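Sensor histidine kinase CitA (Klebsiella pneumoniae, PDB 1P0Z) senses citrate in the periplasm through the domain in this chain, which binds H-citrate(2-), and probably activates CitB by phosphorylation. Local coordinates at residues S48-I53 against V119-T124; Y64-D69 against G96-S101. One frame throughout, in Å; residues are numbered along the deposited sequence. Where two conformers were deposited one is given.

Contact 1 of 2, residues S48-I53 against V119-T124; sequences SDATYI and VSVGYT
The ring of Y52 lies flat over the backbone of G122, a CH-pi contact in which G122 CA stands 3.8 Å from the centroid of the ring. Y52 can turn back across the neighbouring strand because its CG sits between the backbone N and the carbonyl carbon (chi1 64°), and G122, lacking a side chain, leaves that surface to the aromatic. This is the tight part of the contact, and the buried ring of Y123 belongs to it too, with A50 CA over one face. G122 N gives a nearly straight bond to Y52 O (2.9 Å, 177°), while G122 O accepts from Y52 N at 3.2 Å and, weakly, from T51 N. With T51 and Y52 both opposite G122, the pair forms a classic beta bulge where strand 52-57 begins its antiparallel run beside strand 115-124, the middle one of the five-stranded antiparallel sheet of this extracellular PAS domain. On the face away from Y52, I53 and V121 share an apolar layer: A50 CB, from the loop before the strand, packs on V121 CG1 at 3.6 Å, and I53 CG2 runs alongside V119 CG1, pointing the same way. Inside, Y52 OH finds its partner in S101 OG. Toward solvent the grip becomes polar and more sparse. Partly exposed T51 takes the N-H of T124 on its OG1 at 2.9 Å. Exposed D49 is reached by Y123 OH, which donates to D49 OD1 at 2.7 Å from above the carboxylate plane, with ring and carboxylate 83° apart. That carboxylate also forms a salt bridge with R11, and Q15 bonds to the same tyrosine hydroxyl.

Contact 2 of 2, residues Y64-D69 against G96-S101; sequences YHVNPD and GSLGSS. With FLC (citrate anion), chain K.
H65 and L98 approach from opposite directions, the imidazole from one loop and the leucine from the other, and a citrate carboxylate is held between the two loops. L98 CD1 comes up to H65 CE1 obliquely, at 3.8 Å. Both ring nitrogens have polar partners. On one side of the imidazole, ND1 accepts the backbone N-H of N67 (3.0 Å), a donor lying only 9° out of the ring plane. This bond fixes the ring's rotation and aims NE2 at the ligand: H65 NE2 donates to citrate OA1 at 2.9 Å. The same oxygen accepts a second hydrogen bond, from S97 OG at 2.7 Å, the serine's chi1 of 73° setting its hydroxyl between backbone N and carbonyl carbon. Beside it, L98 N grips citrate OA2 (2.8 Å), the type I turn from G96 to G99 presenting both its S97 hydroxyl and its L98 amide to one carboxylate. The L98 side chain makes the direct contact between the loops: CD1 crosses V66 CG2 at 3.7 Å, while CD2 slides past N67 ND2. That amide nitrogen in turn donates to a water, which donates to S97 OG, bridging N67 and S97 across the two loops. With R62, K105, T54 and S120 also hydrogen-bonded to the anion, and H65, R62 and K105 established citrate-binding residues, the two loops close one end of the citrate-binding pocket of a periplasmic PAS sensor domain.

In the fold
Contact 1 is buried and contact 2 lies at the surface, though their centres are only about 10 Å apart. In contact 1 backbone strand pairing and apolar faces join the strands that come first and last along the chain; in contact 2 two loops meet sparsely, largely through a ligand and a water. Both serve the one pocket, since S120 of contact 1 bonds the citrate that H65, S97 and L98 of contact 2 also hold. They touch directly, T124 OG1 probably bonding to L98 O. Along the chain, 64-69 and 96-101 fall inside the loop closed by 48-53 and 119-124.

Contact 1 of 2, residues S48-I53 against V119-T124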
# COMPACT_ATOMS: atom_id res chain seq x y z
N SER A 48 10.03 5.38 -6.69
CA SER A 48 9.91 5.82 -5.28
C SER A 48 11.12 5.32 -4.48
O SER A 48 11.76 4.35 -4.89
CB SER A 48 8.67 5.17 -4.65
OG SER A 48 8.57 5.50 -3.28
N ASP A 49 11.42 5.97 -3.36
CA ASP A 49 12.49 5.49 -2.50
C ASP A 49 11.87 4.54 -1.46
O ASP A 49 12.57 3.99 -0.61
CB ASP A 49 13.28 6.64 -1.82
CG ASP A 49 12.42 7.57 -1.01
OD1 ASP A 49 11.19 7.62 -1.23
OD2 ASP A 49 12.99 8.29 -0.16
N ALA A 50 10.57 4.30 -1.55
CA ALA A 50 9.95 3.35 -0.60
C ALA A 50 10.55 1.94 -0.74
O ALA A 50 11.02 1.50 -1.81
CB ALA A 50 8.44 3.27 -0.85
N THR A 51 10.52 1.19 0.35
CA THR A 51 11.02 -0.19 0.33
C THR A 51 10.11 -1.09 -0.48
O THR A 51 10.57 -1.98 -1.22
CB THR A 51 11.07 -0.79 1.75
OG1 THR A 51 11.82 0.07 2.59
CG2 THR A 51 11.76 -2.16 1.74
N TYR A 52 8.80 -0.86 -0.37
CA TYR A 52 7.85 -1.69 -1.06
C TYR A 52 6.51 -1.01 -1.25
O TYR A 52 6.21 0.00 -0.62
CB TYR A 52 7.61 -3.01 -0.27
CG TYR A 52 6.98 -2.83 1.12
CD1 TYR A 52 5.60 -2.65 1.27
CD2 TYR A 52 7.77 -2.82 2.27
CE1 TYR A 52 5.02 -2.46 2.53
CE2 TYR A 52 7.21 -2.66 3.52
CZ TYR A 52 5.82 -2.46 3.64
OH TYR A 52 5.23 -2.27 4.86
N ILE A 53 5.69 -1.62 -2.11
CA ILE A 53 4.32 -1.17 -2.30
C ILE A 53 3.52 -2.47 -2.41
O ILE A 53 3.90 -3.37 -3.16
CB ILE A 53 4.11 -0.38 -3.61
CG1 ILE A 53 4.99 0.86 -3.60
CG2 ILE A 53 2.61 -0.02 -3.75
CD1 ILE A 53 4.95 1.68 -4.91
N VAL A 119 -3.94 0.32 -0.93
CA VAL A 119 -2.54 0.48 -1.34
C VAL A 119 -1.76 0.78 -0.05
O VAL A 119 -2.21 1.56 0.79
CB VAL A 119 -2.33 1.69 -2.28
CG1 VAL A 119 -0.82 1.94 -2.50
CG2 VAL A 119 -3.04 1.43 -3.62
N SER A 120 -0.62 0.10 0.10
CA SER A 120 0.24 0.30 1.27
C SER A 120 1.63 0.59 0.73
O SER A 120 2.18 -0.21 -0.03
CB SER A 120 0.28 -0.98 2.12
OG SER A 120 1.19 -0.81 3.22
N VAL A 121 2.19 1.74 1.11
CA VAL A 121 3.54 2.10 0.68
C VAL A 121 4.37 2.01 1.96
O VAL A 121 4.07 2.67 2.95
CB VAL A 121 3.58 3.52 0.10
CG1 VAL A 121 5.00 3.97 -0.12
CG2 VAL A 121 2.74 3.55 -1.21
N GLY A 122 5.43 1.23 1.93
CA GLY A 122 6.19 1.02 3.15
C GLY A 122 7.68 1.31 3.09
O GLY A 122 8.31 1.17 2.04
N TYR A 123 8.19 1.74 4.25
CA TYR A 123 9.62 2.03 4.42
C TYR A 123 10.14 1.22 5.60
O TYR A 123 9.71 1.42 6.73
CB TYR A 123 9.86 3.51 4.74
CG TYR A 123 9.64 4.44 3.56
CD1 TYR A 123 8.36 4.78 3.14
CD2 TYR A 123 10.73 5.00 2.90
CE1 TYR A 123 8.15 5.67 2.06
CE2 TYR A 123 10.55 5.89 1.82
CZ TYR A 123 9.25 6.21 1.41
OH TYR A 123 9.10 7.03 0.34
N THR A 124 11.02 0.25 5.37
CA THR A 124 11.52 -0.55 6.48
C THR A 124 12.53 0.31 7.27
O THR A 124 13.52 0.79 6.73
CB THR A 124 12.17 -1.84 5.97
OG1 THR A 124 11.15 -2.66 5.41
CG2 THR A 124 12.90 -2.60 7.13

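Contact 2 of 2, residues Y64-D69 against G96-S101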
# COMPACT_ATOMS: atom_id res chain seq x y z
N TYR A 64 -0.79 -7.42 -5.63
CA TYR A 64 0.59 -7.08 -5.96
C TYR A 64 1.42 -7.04 -4.70
O TYR A 64 0.96 -6.54 -3.66
CB TYR A 64 0.67 -5.69 -6.65
CG TYR A 64 2.10 -5.25 -6.97
CD1 TYR A 64 2.90 -4.63 -6.01
CD2 TYR A 64 2.64 -5.46 -8.25
CE1 TYR A 64 4.21 -4.21 -6.32
CE2 TYR A 64 3.94 -5.04 -8.57
CZ TYR A 64 4.72 -4.42 -7.61
OH TYR A 64 5.95 -3.95 -7.97
N HIS A 65 2.63 -7.58 -4.79
CA HIS A 65 3.59 -7.54 -3.69
C HIS A 65 4.97 -7.64 -4.36
O HIS A 65 5.09 -8.17 -5.48
CB HIS A 65 3.36 -8.71 -2.72
CG HIS A 65 4.10 -8.58 -1.42
ND1 HIS A 65 5.44 -8.93 -1.28
CD2 HIS A 65 3.68 -8.18 -0.20
CE1 HIS A 65 5.80 -8.74 -0.02
NE2 HIS A 65 4.75 -8.29 0.66
N VAL A 66 5.99 -7.13 -3.70
CA VAL A 66 7.33 -7.19 -4.28
C VAL A 66 7.82 -8.63 -4.38
O VAL A 66 8.66 -8.92 -5.23
CB VAL A 66 8.34 -6.33 -3.48
CG1 VAL A 66 7.93 -4.86 -3.59
CG2 VAL A 66 8.37 -6.77 -2.02
N ASN A 67 7.29 -9.50 -3.52
CA ASN A 67 7.63 -10.92 -3.52
C ASN A 67 6.46 -11.66 -4.15
O ASN A 67 5.34 -11.71 -3.62
CB ASN A 67 7.98 -11.35 -2.11
CG ASN A 67 9.17 -10.56 -1.59
OD1 ASN A 67 10.07 -10.20 -2.36
ND2 ASN A 67 9.20 -10.30 -0.31
N PRO A 68 6.71 -12.23 -5.34
CA PRO A 68 5.69 -12.95 -6.11
C PRO A 68 4.81 -13.95 -5.42
O PRO A 68 3.60 -14.03 -5.74
CB PRO A 68 6.48 -13.55 -7.29
CG PRO A 68 7.87 -13.63 -6.77
CD PRO A 68 8.04 -12.36 -5.96
N ASP A 69 5.36 -14.70 -4.49
CA ASP A 69 4.54 -15.71 -3.82
C ASP A 69 3.45 -15.15 -2.92
O ASP A 69 2.49 -15.85 -2.61
CB ASP A 69 5.43 -16.69 -3.03
CG ASP A 69 6.37 -17.49 -3.93
OD1 ASP A 69 6.04 -17.68 -5.12
OD2 ASP A 69 7.44 -17.93 -3.45
N GLY A 96 5.97 -6.82 9.05
CA GLY A 96 5.43 -7.83 8.16
C GLY A 96 6.65 -8.62 7.68
O GLY A 96 7.74 -8.49 8.23
N SER A 97 6.46 -9.38 6.60
CA SER A 97 7.52 -10.25 6.06
C SER A 97 8.80 -9.48 5.71
O SER A 97 9.92 -10.02 5.79
CB SER A 97 6.98 -10.97 4.84
OG SER A 97 6.85 -10.07 3.70
N LEU A 98 8.66 -8.20 5.35
CA LEU A 98 9.80 -7.40 4.96
C LEU A 98 10.50 -6.64 6.09
O LEU A 98 11.43 -5.84 5.84
CB LEU A 98 9.39 -6.44 3.83
CG LEU A 98 8.77 -7.16 2.61
CD1 LEU A 98 8.14 -6.16 1.62
CD2 LEU A 98 9.84 -7.95 1.91
N GLY A 99 10.04 -6.83 7.32
CA GLY A 99 10.69 -6.17 8.44
C GLY A 99 9.86 -5.03 9.03
O GLY A 99 8.90 -4.57 8.40
N SER A 100 10.23 -4.57 10.22
CA SER A 100 9.52 -3.47 10.86
C SER A 100 9.54 -2.26 9.93
O SER A 100 10.60 -1.73 9.58
CB SER A 100 10.14 -3.14 12.21
OG SER A 100 9.31 -2.22 12.88
N SER A 101 8.34 -1.84 9.52
CA SER A 101 8.24 -0.73 8.57
C SER A 101 7.11 0.22 8.84
O SER A 101 6.08 -0.16 9.40
CB SER A 101 7.99 -1.33 7.15
OG SER A 101 6.81 -2.17 7.12
CAC FLC K . 5.35 -6.98 4.02
CA FLC K . 4.54 -5.70 3.68
CB FLC K . 3.02 -5.79 4.17
CBC FLC K . 2.15 -6.85 3.40
CG FLC K . 2.36 -4.33 4.13
CGC FLC K . 0.89 -4.19 4.59
OA1 FLC K . 5.03 -8.04 3.52
OA2 FLC K . 6.23 -6.82 4.87
OB1 FLC K . 2.18 -6.87 2.17
OB2 FLC K . 1.42 -7.60 4.08
OG1 FLC K . 0.32 -5.14 5.24
OG2 FLC K . 0.34 -3.16 4.29
OHB FLC K . 2.93 -6.16 5.56
O HOH W 1 7.39 -11.45 1.38